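PDB 3BUU: uncharacterized protein TP-0789 domain-containing protein from Nitrosomonas europaea ATCC 19718, which is of unknown function but belongs to the LolA superfamily and probably binds lipid or lipoprotein acyl chains in the cell envelope. Local coordinates for residues R20-S25 against S208-R213; Q27-I32 against R45-S50; N55-I60 against D217-K222. One frame throughout, in Å; residues are numbered along the deposited sequence.

Contact 1 of 3, residues R20-S25 against S208-R213; sequences RFPQDS and SDMKLR
Phe21 and Pro22 pack against Met210, which is present as selenomethionine. The two loop residues follow helix 9-20, and Met210 lies near the end of strand 202-212. The link from this helix to strand 26-36 is thus laid along the end of the last strand of the LolA-like antiparallel sheet. This is the tight part of the contact. Met210 reaches out with CG anti to the backbone N (chi1 -168°), then bends at its last torsion (chi3 -67°). That bend brings its methyl to the edge of the Phe21 ring, near the ring plane. Met210 CE lies 3.7 Å from Phe21 CE1. The selenium meets the proline ring instead, with Met210 SE 3.7 Å from Pro22 CD. One face of the Phe21 ring carries Arg20 CG, while Arg20 NH2 bonds to Tyr207 OH. Leu183 and Arg187 also touch both Pro22 and Met210.

The other end is looser and turned to solvent. An inverse gamma turn at Gln23 carries the loop from Pro22 to Asp24. Leu212 is exposed, and its CD2 methyl touches two residues of the loop: it is 3.9 Å from Pro22 CB and 4.0 Å from Asp24 CB. One backbone bond joins the segments here, from Arg213 N to Ser25 O at 3.0 Å. It is nearly straight at hydrogen, but the donor stands above the carbonyl plane. The Arg213 side chain leads away and gives NH1 to Gln27 OE1. Apolar packing alone holds the helix end of the loop, while the other end adds one backbone bond, just past the strand, to the Leu212 contacts.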
ATOM      1  N   ARG A  20      -2.330   7.471   7.942  1.00  7.36           N
ATOM      2  CA  ARG A  20      -2.625   6.218   7.288  1.00  8.13           C
ATOM      3  C   ARG A  20      -2.329   5.032   8.215  1.00  7.69           C
ATOM      4  O   ARG A  20      -3.180   4.142   8.363  1.00  8.82           O
ATOM      5  CB  ARG A  20      -1.799   6.150   6.021  1.00  9.03           C
ATOM      6  CG  ARG A  20      -1.824   4.806   5.244  1.00 15.69           C
ATOM      7  CD  ARG A  20      -3.104   4.532   4.468  1.00 17.43           C
ATOM      8  NE  ARG A  20      -2.796   3.431   3.539  1.00 17.74           N
ATOM      9  CZ  ARG A  20      -3.324   2.191   3.523  1.00 18.04           C
ATOM     10  NH1 ARG A  20      -4.262   1.793   4.428  1.00 16.62           N
ATOM     11  NH2 ARG A  20      -2.873   1.341   2.596  1.00 18.70           N
ATOM     12  N   PHE A  21      -1.135   4.998   8.788  1.00  6.97           N
ATOM     13  CA  PHE A  21      -0.743   3.835   9.606  1.00  7.12           C
ATOM     14  C   PHE A  21       0.064   4.280  10.807  1.00  7.97           C
ATOM     15  O   PHE A  21       0.785   5.264  10.769  1.00  7.60           O
ATOM     16  CB  PHE A  21       0.169   2.863   8.842  1.00  7.88           C
ATOM     17  CG  PHE A  21      -0.493   2.020   7.801  1.00  8.08           C
ATOM     18  CD1 PHE A  21      -1.659   1.314   8.069  1.00  9.94           C
ATOM     19  CD2 PHE A  21       0.109   1.837   6.573  1.00 11.46           C
ATOM     20  CE1 PHE A  21      -2.214   0.438   7.114  1.00 10.87           C
ATOM     21  CE2 PHE A  21      -0.454   0.966   5.631  1.00 13.19           C
ATOM     22  CZ  PHE A  21      -1.610   0.278   5.914  1.00 13.79           C
ATOM     23  N   PRO A  22      -0.016   3.488  11.897  1.00  7.69           N
ATOM     24  CA  PRO A  22       0.892   3.705  12.992  1.00  8.33           C
ATOM     25  C   PRO A  22       2.328   3.661  12.517  1.00  7.65           C
ATOM     26  O   PRO A  22       2.666   2.842  11.637  1.00  7.40           O
ATOM     27  CB  PRO A  22       0.628   2.529  13.901  1.00 10.93           C
ATOM     28  CG  PRO A  22      -0.633   1.972  13.512  1.00 10.83           C
ATOM     29  CD  PRO A  22      -0.888   2.316  12.104  1.00  8.64           C
ATOM     30  N   GLN A  23       3.176   4.518  13.086  1.00  8.37           N
ATOM     31  CA  GLN A  23       4.606   4.515  12.773  1.00  8.86           C
ATOM     32  C   GLN A  23       5.275   3.589  13.770  1.00  8.13           C
ATOM     33  O   GLN A  23       6.014   4.012  14.666  1.00 10.54           O
ATOM     34  CB  GLN A  23       5.176   5.940  12.790  1.00  9.83           C
ATOM     35  CG  GLN A  23       4.412   6.834  11.777  1.00 10.51           C
ATOM     36  CD  GLN A  23       4.574   6.363  10.351  1.00 10.04           C
ATOM     37  OE1 GLN A  23       5.698   6.384   9.836  1.00 13.13           O
ATOM     38  NE2 GLN A  23       3.505   5.851   9.739  1.00  8.92           N
ATOM     39  N   ASP A  24       4.940   2.316  13.631  1.00  7.47           N
ATOM     40  CA  ASP A  24       5.252   1.299  14.604  1.00  7.84           C
ATOM     41  C   ASP A  24       4.992  -0.040  13.951  1.00  6.70           C
ATOM     42  O   ASP A  24       4.402  -0.092  12.871  1.00  7.20           O
ATOM     43  CB  ASP A  24       4.347   1.508  15.841  1.00 10.25           C
ATOM     44  CG  ASP A  24       4.920   0.980  17.104  1.00 13.66           C
ATOM     45  OD1 ASP A  24       5.936   0.248  17.083  1.00 16.17           O
ATOM     46  OD2 ASP A  24       4.331   1.318  18.138  1.00 17.57           O
ATOM     47  N   SER A  25       5.381  -1.105  14.640  0.50  6.38           N
ATOM     48  CA  SER A  25       5.106  -2.460  14.187  0.50  6.72           C
ATOM     49  C   SER A  25       3.652  -2.864  14.438  0.50  5.54           C
ATOM     50  O   SER A  25       3.138  -2.729  15.560  0.50  5.60           O
ATOM     51  CB  SER A  25       6.043  -3.414  14.939  0.50  7.17           C
ATOM     52  OG  SER A  25       7.383  -3.180  14.566  0.50  7.07           O
ATOM     53  N   SER A 208      -8.920  -4.146   8.412  1.00  7.15           N
ATOM     54  CA  SER A 208      -9.634  -4.488   9.658  1.00  8.08           C
ATOM     55  C   SER A 208      -8.664  -5.063  10.652  1.00  7.31           C
ATOM     56  O   SER A 208      -7.593  -5.588  10.311  1.00  8.15           O
ATOM     57  CB  SER A 208     -10.783  -5.429   9.350  1.00  9.15           C
ATOM     58  OG  SER A 208     -10.335  -6.637   8.848  1.00 10.08           O
ATOM     59  N   ASP A 209      -9.103  -5.017  11.904  1.00  8.66           N
ATOM     60  CA  ASP A 209      -8.380  -5.565  13.049  1.00  9.96           C
ATOM     61  C   ASP A 209      -6.927  -5.115  13.098  1.00  9.01           C
ATOM     62  O   ASP A 209      -6.025  -5.927  13.336  1.00 10.68           O
ATOM     63  CB  ASP A 209      -8.482  -7.079  13.061  1.00 12.07           C
ATOM     64  CG  ASP A 209      -8.164  -7.643  14.448  1.00 15.72           C
ATOM     65  OD1 ASP A 209      -8.292  -6.904  15.467  1.00 20.52           O
ATOM     66  OD2 ASP A 209      -7.731  -8.787  14.545  1.00 20.66           O
HETATM   67  N   MSE A 210      -6.708  -3.839  12.915  1.00  8.21           N
HETATM   68  CA  MSE A 210      -5.390  -3.285  13.053  1.00  9.19           C
HETATM   69  C   MSE A 210      -4.958  -3.330  14.515  1.00  8.32           C
HETATM   70  O   MSE A 210      -5.698  -2.874  15.381  1.00 10.56           O
HETATM   71  CB  MSE A 210      -5.398  -1.863  12.520  1.00  9.13           C
HETATM   72  CG  MSE A 210      -4.020  -1.285  12.358  1.00 12.23           C
HETATM   73 SE   MSE A 210      -4.023   0.512  11.603  1.00 19.22          SE
HETATM   74  CE  MSE A 210      -4.652   0.105   9.859  1.00 19.77           C
ATOM     75  N   LYS A 211      -3.770  -3.831  14.798  1.00  7.87           N
ATOM     76  CA  LYS A 211      -3.333  -3.885  16.188  1.00  8.43           C
ATOM     77  C   LYS A 211      -1.828  -3.813  16.206  1.00  7.00           C
ATOM     78  O   LYS A 211      -1.126  -4.353  15.333  1.00  8.01           O
ATOM     79  CB  LYS A 211      -3.825  -5.149  16.854  1.00 10.93           C
ATOM     80  CG  LYS A 211      -3.307  -6.367  16.242  1.00 12.07           C
ATOM     81  CD  LYS A 211      -3.982  -7.594  16.784  1.00 19.21           C
ATOM     82  CE  LYS A 211      -5.321  -7.816  16.186  1.00 22.94           C
ATOM     83  NZ  LYS A 211      -5.951  -9.056  16.720  1.00 24.78           N
ATOM     84  N   LEU A 212      -1.299  -3.162  17.243  1.00  7.18           N
ATOM     85  CA  LEU A 212       0.163  -3.110  17.392  1.00  8.15           C
ATOM     86  C   LEU A 212       0.685  -4.481  17.762  1.00  7.99           C
ATOM     87  O   LEU A 212       0.001  -5.258  18.438  1.00  9.67           O
ATOM     88  CB  LEU A 212       0.532  -2.044  18.429  1.00 10.56           C
ATOM     89  CG  LEU A 212       0.158  -0.620  17.935  1.00 11.78           C
ATOM     90  CD1 LEU A 212       0.356   0.426  19.013  1.00 17.53           C
ATOM     91  CD2 LEU A 212       0.775  -0.200  16.643  1.00 13.35           C
ATOM     92  N   ARG A 213       1.878  -4.809  17.301  1.00  7.59           N
ATOM     93  CA  ARG A 213       2.415  -6.149  17.535  1.00  8.85           C
ATOM     94  C   ARG A 213       3.913  -6.044  17.509  1.00  8.34           C
ATOM     95  O   ARG A 213       4.435  -5.385  16.626  1.00  9.71           O
ATOM     96  CB  ARG A 213       1.953  -7.120  16.408  1.00 10.10           C
ATOM     97  CG  ARG A 213       2.398  -8.520  16.666  1.00 11.75           C
ATOM     98  CD  ARG A 213       1.699  -9.595  15.914  1.00 13.64           C
ATOM     99  NE  ARG A 213       2.373 -10.866  16.181  1.00 12.62           N
ATOM    100  CZ  ARG A 213       2.061 -12.014  15.601  1.00 14.82           C
ATOM    101  NH1 ARG A 213       1.062 -12.057  14.733  1.00 17.16           N
ATOM    102  NH2 ARG A 213       2.765 -13.108  15.861  1.00 15.91           N
TER

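Contact 2 of 3, residues Q27-I32 against R45-S50; sequences QVNVAI and RYQVLS
Strands 27-32 and 45-50 run antiparallel, with axes 4.7 Å apart at closest and directions 158° apart. Val28 with Val48 and Val30 with Tyr46 are the hydrogen-bonded pairs. Each gives two backbone bonds, among them Val48 N to Val28 O at 2.9 Å and Tyr46 N to Val30 O at 2.8 Å. On the face of the valines, Val30 CG2 meets Val48 CG2 at 3.9 Å. Farther along, Ile32 CD1 comes within 3.6 Å of Tyr46 CE2, and Leu97 and Thr98 touch both residues. The two strands form the hairpin 26-36 and 39-51, part of the curved antiparallel sheet of the LolA-like fold. The other face is more polar. With chi1 at 179° and the chain extended beyond CG, Gln47 lays its amide against that of Gln27. The two amides stack in one of the two conformers of Gln27, the planes 24° apart. Gln27 OE1 is held by Arg213. A water accepts from Gln47 NE2 at 3.0 Å and donates to Asn29 OD1 in one of the two conformers of Asn29. Losing the amide to an alanine here is likely to leave the water without its donor on this strand and the Gln27 amide without its stacking partner. At the far end of this face, Arg45 NH1 lies 3.6 Å from Ala31 CB, and Arg45 NE pairs with Glu62 in a salt bridge.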
ATOM      1  N   GLN A  27      -0.002  -5.402  12.963  0.50  6.22           N
ATOM      2  CA  GLN A  27      -0.689  -6.396  12.173  0.50  6.21           C
ATOM      3  C   GLN A  27      -1.979  -5.772  11.651  0.50  6.72           C
ATOM      4  O   GLN A  27      -2.629  -4.981  12.352  0.50  7.07           O
ATOM      5  CB  GLN A  27      -0.977  -7.599  13.081  0.50  5.67           C
ATOM      6  CG  GLN A  27      -1.607  -8.708  12.317  0.50  6.81           C
ATOM      7  CD  GLN A  27      -1.981  -9.860  13.209  0.50  8.03           C
ATOM      8  OE1 GLN A  27      -1.127 -10.519  13.792  0.50 12.08           O
ATOM      9  NE2 GLN A  27      -3.278 -10.111  13.333  0.50  9.88           N
ATOM     10  N   VAL A  28      -2.384  -6.162  10.440  1.00  6.84           N
ATOM     11  CA  VAL A  28      -3.679  -5.765   9.929  1.00  7.31           C
ATOM     12  C   VAL A  28      -4.187  -6.800   8.942  1.00  6.54           C
ATOM     13  O   VAL A  28      -3.376  -7.474   8.291  1.00  8.01           O
ATOM     14  CB  VAL A  28      -3.624  -4.349   9.314  1.00  7.21           C
ATOM     15  CG1 VAL A  28      -2.787  -4.307   8.046  1.00  7.96           C
ATOM     16  CG2 VAL A  28      -5.014  -3.779   9.073  1.00  8.71           C
ATOM     17  N   ASN A  29      -5.501  -6.914   8.831  1.00  7.17           N
ATOM     18  CA  ASN A  29      -6.106  -7.747   7.776  0.70  7.71           C
ATOM     19  C   ASN A  29      -6.575  -6.862   6.645  1.00  7.57           C
ATOM     20  O   ASN A  29      -7.123  -5.787   6.875  1.00  7.55           O
ATOM     21  CB  ASN A  29      -7.297  -8.548   8.334  0.70  8.34           C
ATOM     22  CG  ASN A  29      -6.905  -9.406   9.519  0.70 11.36           C
ATOM     23  OD1 ASN A  29      -5.790  -9.938   9.608  0.70 16.36           O
ATOM     24  ND2 ASN A  29      -7.818  -9.520  10.456  0.70 15.08           N
ATOM     25  N   VAL A  30      -6.381  -7.350   5.422  1.00  7.57           N
ATOM     26  CA  VAL A  30      -6.786  -6.616   4.228  1.00  8.12           C
ATOM     27  C   VAL A  30      -7.622  -7.490   3.327  1.00  8.42           C
ATOM     28  O   VAL A  30      -7.178  -8.589   2.955  1.00  9.61           O
ATOM     29  CB  VAL A  30      -5.548  -6.107   3.426  1.00 10.31           C
ATOM     30  CG1 VAL A  30      -6.013  -5.111   2.360  1.00 12.21           C
ATOM     31  CG2 VAL A  30      -4.520  -5.459   4.372  1.00 10.09           C
ATOM     32  N   ALA A  31      -8.817  -7.026   2.992  1.00  7.94           N
ATOM     33  CA  ALA A  31      -9.687  -7.722   2.041  1.00  7.87           C
ATOM     34  C   ALA A  31      -9.684  -6.888   0.767  1.00  7.84           C
ATOM     35  O   ALA A  31      -9.805  -5.670   0.850  1.00  9.79           O
ATOM     36  CB  ALA A  31     -11.096  -7.806   2.571  1.00  9.33           C
ATOM     37  N   ILE A  32      -9.498  -7.517  -0.375  1.00  7.26           N
ATOM     38  CA  ILE A  32      -9.411  -6.794  -1.636  1.00  7.81           C
ATOM     39  C   ILE A  32     -10.457  -7.403  -2.568  1.00  8.00           C
ATOM     40  O   ILE A  32     -10.402  -8.590  -2.899  1.00  9.60           O
ATOM     41  CB  ILE A  32      -8.040  -6.879  -2.291  1.00  8.88           C
ATOM     42  CG1 ILE A  32      -6.976  -6.448  -1.287  1.00  9.75           C
ATOM     43  CG2 ILE A  32      -8.018  -6.059  -3.568  1.00  9.79           C
ATOM     44  CD1 ILE A  32      -5.523  -6.432  -1.866  1.00 10.53           C
ATOM     45  N   ARG A  45      -7.947 -12.120   0.425  1.00  9.14           N
ATOM     46  CA  ARG A  45      -7.716 -11.633   1.782  1.00  9.60           C
ATOM     47  C   ARG A  45      -6.303 -11.939   2.198  1.00  8.36           C
ATOM     48  O   ARG A  45      -5.752 -12.990   1.798  1.00  9.88           O
ATOM     49  CB  ARG A  45      -8.689 -12.295   2.766  1.00 11.30           C
ATOM     50  CG  ARG A  45     -10.155 -11.973   2.591  1.00 13.90           C
ATOM     51  CD  ARG A  45     -10.904 -12.455   3.836  1.00 18.59           C
ATOM     52  NE  ARG A  45     -12.345 -12.497   3.643  1.00 22.12           N
ATOM     53  CZ  ARG A  45     -13.163 -11.520   4.012  1.00 22.38           C
ATOM     54  NH1 ARG A  45     -12.671 -10.415   4.560  1.00 23.45           N
ATOM     55  NH2 ARG A  45     -14.471 -11.626   3.818  1.00 26.84           N
ATOM     56  N   TYR A  46      -5.738 -11.028   2.995  1.00  8.49           N
ATOM     57  CA  TYR A  46      -4.357 -11.114   3.427  1.00  8.45           C
ATOM     58  C   TYR A  46      -4.242 -10.760   4.884  1.00  8.72           C
ATOM     59  O   TYR A  46      -4.992  -9.938   5.395  1.00 10.16           O
ATOM     60  CB  TYR A  46      -3.483 -10.094   2.673  1.00  9.38           C
ATOM     61  CG  TYR A  46      -3.519 -10.278   1.171  1.00  9.36           C
ATOM     62  CD1 TYR A  46      -2.588 -11.051   0.521  1.00 10.91           C
ATOM     63  CD2 TYR A  46      -4.513  -9.660   0.394  1.00 11.14           C
ATOM     64  CE1 TYR A  46      -2.634 -11.224  -0.850  1.00 13.11           C
ATOM     65  CE2 TYR A  46      -4.539  -9.824  -0.983  1.00 12.04           C
ATOM     66  CZ  TYR A  46      -3.615 -10.596  -1.582  1.00 14.10           C
ATOM     67  OH  TYR A  46      -3.658 -10.768  -2.945  1.00 17.10           O
ATOM     68  N   GLN A  47      -3.249 -11.334   5.548  1.00  9.08           N
ATOM     69  CA  GLN A  47      -2.806 -10.847   6.834  1.00  9.28           C
ATOM     70  C   GLN A  47      -1.447 -10.212   6.612  1.00  8.21           C
ATOM     71  O   GLN A  47      -0.569 -10.827   5.999  1.00  9.83           O
ATOM     72  CB  GLN A  47      -2.661 -11.983   7.851  1.00 11.28           C
ATOM     73  CG  GLN A  47      -2.161 -11.406   9.207  1.00 16.25           C
ATOM     74  CD  GLN A  47      -1.633 -12.426  10.189  1.00 22.55           C
ATOM     75  OE1 GLN A  47      -0.466 -12.816  10.120  1.00 26.44           O
ATOM     76  NE2 GLN A  47      -2.461 -12.815  11.140  1.00 25.51           N
ATOM     77  N   VAL A  48      -1.262  -9.003   7.136  1.00  8.08           N
ATOM     78  CA  VAL A  48      -0.029  -8.242   6.952  1.00  7.71           C
ATOM     79  C   VAL A  48       0.637  -8.014   8.303  1.00  7.06           C
ATOM     80  O   VAL A  48      -0.022  -7.545   9.241  1.00  8.05           O
ATOM     81  CB  VAL A  48      -0.329  -6.896   6.285  1.00  8.10           C
ATOM     82  CG1 VAL A  48       0.962  -6.124   6.095  1.00 10.59           C
ATOM     83  CG2 VAL A  48      -1.001  -7.142   4.940  1.00 10.06           C
ATOM     84  N   LEU A  49       1.933  -8.340   8.379  1.00  6.84           N
ATOM     85  CA  LEU A  49       2.784  -8.003   9.538  1.00  6.51           C
ATOM     86  C   LEU A  49       3.700  -6.902   8.992  1.00  6.05           C
ATOM     87  O   LEU A  49       4.547  -7.161   8.156  1.00  7.43           O
ATOM     88  CB  LEU A  49       3.585  -9.229   9.947  1.00  7.44           C
ATOM     89  CG  LEU A  49       2.744 -10.431  10.370  1.00  8.50           C
ATOM     90  CD1 LEU A  49       3.664 -11.604  10.748  1.00 11.11           C
ATOM     91  CD2 LEU A  49       1.812 -10.081  11.510  1.00 10.95           C
ATOM     92  N   SER A  50       3.512  -5.686   9.487  1.00  6.40           N
ATOM     93  CA  SER A  50       4.161  -4.512   8.952  1.00  7.13           C
ATOM     94  C   SER A  50       5.170  -3.904   9.935  1.00  6.91           C
ATOM     95  O   SER A  50       4.801  -3.515  11.060  1.00  6.87           O
ATOM     96  CB  SER A  50       3.116  -3.479   8.617  1.00  8.27           C
ATOM     97  OG  SER A  50       3.670  -2.241   8.231  1.00  8.33           O
TER
HETATM   98  O   HOH W   1      -5.352 -12.361  10.741  1.00 23.37           O

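Contact 3 of 3, residues N55-I60 against D217-K222; sequences NSIVMI and DKIFTK
Strand 55-60 meets a short 3-10 turn, 217-219, and the loop after it; the backbones approach most closely at Asn55 and Phe220, with CA atoms 6.8 Å apart. Phe220 carries the contact. It sits at the centre of an inverse gamma turn, and its N bonds back to Asp217 O. Its ring is anti to the carbonyl carbon (chi1 -66°) and swings toward the start of the strand. Asn55 CB stands over the middle of one ring face, 3.4 Å from the centroid and 5° off the ring normal, a CH-pi contact. The Asn55 amide continues this cover, stacked on the ring with the planes 18° apart. Asn55 ND2 lies 3.6 Å from Phe220 CB, and it donates to Met73 O, which helps fix the amide's rotation. Ile219 CG1 covers the opposite face of the ring, so the phenyl is sandwiched between a strand residue and its own chain neighbour.

The ring edge points at the strand backbone, with Phe220 CE1 3.7 Å from Ser56 C. Ile57 comes at the ring obliquely, and its CG1 is 3.8 Å from Phe220 CD1. The Ile57 CD1 methyl reaches on to Ile219, 3.7 Å from its carbonyl O. Toward the exposed Asp217 the contact turns polar. A water lies between Asn55 OD1 and Asp217 OD1, 2.6 Å from the latter.

Within the LolA-like sheet, the chain beyond the last strand, 202-212, packs over the first residues of strand 55-62, which runs between strands 39-51 and 70-74. Phe220 spans that width, touching Lys51 on one neighbour and Leu72 on the other. Ser56 OG bonds to Ala107 O, at the end of helix 103-107.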
ATOM      1  N   ASN A  55      10.751  -4.089   6.809  1.00  6.99           N
ATOM      2  CA  ASN A  55      10.374  -5.502   6.767  1.00  6.75           C
ATOM      3  C   ASN A  55       8.882  -5.628   6.784  1.00  6.38           C
ATOM      4  O   ASN A  55       8.195  -4.864   7.436  1.00  6.95           O
ATOM      5  CB  ASN A  55      10.900  -6.280   7.998  1.00  8.72           C
ATOM      6  CG  ASN A  55      12.356  -6.498   7.957  1.00 12.55           C
ATOM      7  OD1 ASN A  55      13.068  -5.897   8.723  1.00 16.57           O
ATOM      8  ND2 ASN A  55      12.821  -7.341   7.055  1.00 13.01           N
ATOM      9  N   SER A  56       8.363  -6.667   6.111  1.00  6.14           N
ATOM     10  CA  SER A  56       6.985  -7.017   6.271  1.00  6.10           C
ATOM     11  C   SER A  56       6.801  -8.450   5.800  1.00  5.70           C
ATOM     12  O   SER A  56       7.650  -9.016   5.084  1.00  6.21           O
ATOM     13  CB  SER A  56       6.063  -6.086   5.518  1.00  6.56           C
ATOM     14  OG  SER A  56       6.270  -6.204   4.135  1.00  7.20           O
ATOM     15  N   ILE A  57       5.684  -9.027   6.220  1.00  5.73           N
ATOM     16  CA  ILE A  57       5.213 -10.309   5.703  1.00  6.70           C
ATOM     17  C   ILE A  57       3.767 -10.136   5.302  1.00  7.15           C
ATOM     18  O   ILE A  57       2.960  -9.585   6.068  1.00  7.61           O
ATOM     19  CB  ILE A  57       5.324 -11.410   6.772  1.00  7.71           C
ATOM     20  CG1 ILE A  57       6.791 -11.733   7.034  1.00  8.00           C
ATOM     21  CG2 ILE A  57       4.558 -12.670   6.358  1.00  9.63           C
ATOM     22  CD1 ILE A  57       7.071 -12.493   8.318  1.00 10.38           C
ATOM     23  N   VAL A  58       3.435 -10.615   4.107  1.00  7.19           N
ATOM     24  CA  VAL A  58       2.072 -10.577   3.603  1.00  8.13           C
ATOM     25  C   VAL A  58       1.663 -12.013   3.324  1.00  9.27           C
ATOM     26  O   VAL A  58       2.253 -12.677   2.473  1.00 11.05           O
ATOM     27  CB  VAL A  58       1.973  -9.744   2.327  1.00  7.73           C
ATOM     28  CG1 VAL A  58       0.540  -9.765   1.778  1.00 10.61           C
ATOM     29  CG2 VAL A  58       2.412  -8.279   2.608  1.00  8.92           C
HETATM   30  N   MSE A  59       0.644 -12.470   4.034  1.00  9.02           N
HETATM   31  CA  MSE A  59       0.213 -13.891   3.911  1.00 11.65           C
HETATM   32  C   MSE A  59      -1.191 -13.948   3.338  1.00 10.03           C
HETATM   33  O   MSE A  59      -2.074 -13.343   3.876  1.00 11.60           O
HETATM   34  CB  MSE A  59       0.207 -14.520   5.290  1.00 11.53           C
HETATM   35  CG  MSE A  59       1.614 -14.807   5.835  1.00 19.84           C
HETATM   36 SE   MSE A  59       1.786 -15.402   7.638  1.00 33.43          SE
HETATM   37  CE  MSE A  59       0.045 -14.937   8.314  1.00 28.39           C
ATOM     38  N   ILE A  60      -1.365 -14.656   2.224  1.00 10.70           N
ATOM     39  CA  ILE A  60      -2.681 -14.788   1.584  1.00 10.96           C
ATOM     40  C   ILE A  60      -3.511 -15.818   2.300  1.00 11.19           C
ATOM     41  O   ILE A  60      -3.040 -16.924   2.584  1.00 13.55           O
ATOM     42  CB  ILE A  60      -2.620 -15.109   0.103  1.00 12.77           C
ATOM     43  CG1 ILE A  60      -4.027 -15.061  -0.523  1.00 14.92           C
ATOM     44  CG2 ILE A  60      -1.966 -16.388  -0.128  1.00 17.86           C
ATOM     45  CD1 ILE A  60      -4.023 -14.730  -1.948  1.00 19.01           C
ATOM     46  N   ASP A 217      13.055  -8.896  14.490  1.00  9.04           N
ATOM     47  CA  ASP A 217      13.820  -9.033  13.248  1.00  9.40           C
ATOM     48  C   ASP A 217      13.916 -10.493  12.790  1.00  9.40           C
ATOM     49  O   ASP A 217      13.905 -10.796  11.609  1.00  9.67           O
ATOM     50  CB  ASP A 217      15.229  -8.427  13.437  1.00 11.02           C
ATOM     51  CG  ASP A 217      15.985  -8.348  12.149  1.00 13.92           C
ATOM     52  OD1 ASP A 217      15.650  -7.517  11.286  1.00 16.16           O
ATOM     53  OD2 ASP A 217      16.947  -9.126  12.015  1.00 15.98           O
ATOM     54  N   LYS A 218      14.031 -11.405  13.753  1.00  9.47           N
ATOM     55  CA  LYS A 218      14.225 -12.786  13.463  1.00 11.83           C
ATOM     56  C   LYS A 218      13.035 -13.514  12.839  1.00 10.62           C
ATOM     57  O   LYS A 218      13.186 -14.609  12.389  1.00 12.74           O
ATOM     58  CB  LYS A 218      14.680 -13.502  14.760  1.00 13.28           C
ATOM     59  CG  LYS A 218      16.107 -13.162  15.188  1.00 17.77           C
ATOM     60  CD  LYS A 218      16.505 -13.700  16.615  1.00 18.57           C
ATOM     61  CE  LYS A 218      17.871 -13.214  17.082  1.00 23.47           C
ATOM     62  NZ  LYS A 218      18.872 -13.418  15.993  1.00 28.41           N
ATOM     63  N   ILE A 219      11.854 -12.920  12.770  1.00  8.28           N
ATOM     64  CA  ILE A 219      10.760 -13.554  11.999  1.00  8.50           C
ATOM     65  C   ILE A 219      10.871 -13.297  10.506  1.00  7.86           C
ATOM     66  O   ILE A 219      10.213 -13.971   9.710  1.00  8.15           O
ATOM     67  CB  ILE A 219       9.303 -13.193  12.476  1.00  8.11           C
ATOM     68  CG1 ILE A 219       8.898 -11.748  12.110  1.00  9.38           C
ATOM     69  CG2 ILE A 219       9.150 -13.516  13.949  1.00  9.49           C
ATOM     70  CD1 ILE A 219       7.407 -11.465  12.411  1.00  9.45           C
ATOM     71  N   PHE A 220      11.704 -12.337  10.096  1.00  7.88           N
ATOM     72  CA  PHE A 220      11.721 -11.928   8.691  1.00  8.67           C
ATOM     73  C   PHE A 220      12.744 -12.757   7.952  1.00  9.35           C
ATOM     74  O   PHE A 220      13.770 -12.256   7.490  1.00 11.67           O
ATOM     75  CB  PHE A 220      11.937 -10.429   8.616  1.00  9.61           C
ATOM     76  CG  PHE A 220      10.782  -9.667   9.179  1.00  7.85           C
ATOM     77  CD1 PHE A 220       9.565  -9.625   8.490  1.00  8.53           C
ATOM     78  CD2 PHE A 220      10.878  -9.049  10.408  1.00  8.07           C
ATOM     79  CE1 PHE A 220       8.483  -8.935   9.034  1.00  8.05           C
ATOM     80  CE2 PHE A 220       9.824  -8.372  10.952  1.00  8.29           C
ATOM     81  CZ  PHE A 220       8.612  -8.301  10.269  1.00  7.68           C
ATOM     82  N   THR A 221      12.455 -14.066   7.855  1.00 10.68           N
ATOM     83  CA  THR A 221      13.363 -15.044   7.223  1.00 11.49           C
ATOM     84  C   THR A 221      12.554 -16.084   6.452  1.00 11.68           C
ATOM     85  O   THR A 221      11.384 -16.326   6.718  1.00 12.87           O
ATOM     86  CB  THR A 221      14.176 -15.819   8.256  1.00 13.24           C
ATOM     87  OG1 THR A 221      13.303 -16.726   8.944  1.00 14.16           O
ATOM     88  CG2 THR A 221      14.922 -14.898   9.211  1.00 14.50           C
ATOM     89  N   LYS A 222      13.235 -16.716   5.496  1.00 13.87           N
ATOM     90  CA  LYS A 222      12.653 -17.813   4.751  1.00 14.75           C
ATOM     91  C   LYS A 222      12.257 -18.985   5.631  1.00 14.24           C
ATOM     92  O   LYS A 222      11.219 -19.581   5.427  1.00 15.82           O
ATOM     93  CB  LYS A 222      13.621 -18.264   3.660  1.00 17.17           C
ATOM     94  CG  LYS A 222      13.997 -17.168   2.680  1.00 18.13           C
ATOM     95  CD  LYS A 222      14.968 -17.733   1.644  1.00 22.41           C
ATOM     96  CE  LYS A 222      15.488 -16.649   0.714  1.00 25.47           C
ATOM     97  NZ  LYS A 222      16.368 -17.231  -0.342  1.00 30.23           N
TER
HETATM   98  O   HOH W   2      13.588  -5.977  11.646  1.00 16.94           O

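How the contacts relate
Contacts 2 and 3 are largely buried, while contact 1 is partly open to solvent. Contact 2 is strand pairing, built on regular backbone bonds. Contacts 1 and 3 are loops laid against strands and depend mainly on side-chain packing: a selenomethionine, a proline and a ring edge in contact 1, a sandwiched phenyl in contact 3. The elements are shared. Strand 26-36 of contact 2 pairs with strand 202-212 of contact 1, through Lys211 O and Gln27 N. On the other flank of contact 2, strand 39-51 pairs with strand 55-62 of contact 3, as at Leu49 N and Ile57 O. Segment 217-222 follows shortly after 208-213, so the chain leaves contact 1 for contact 3.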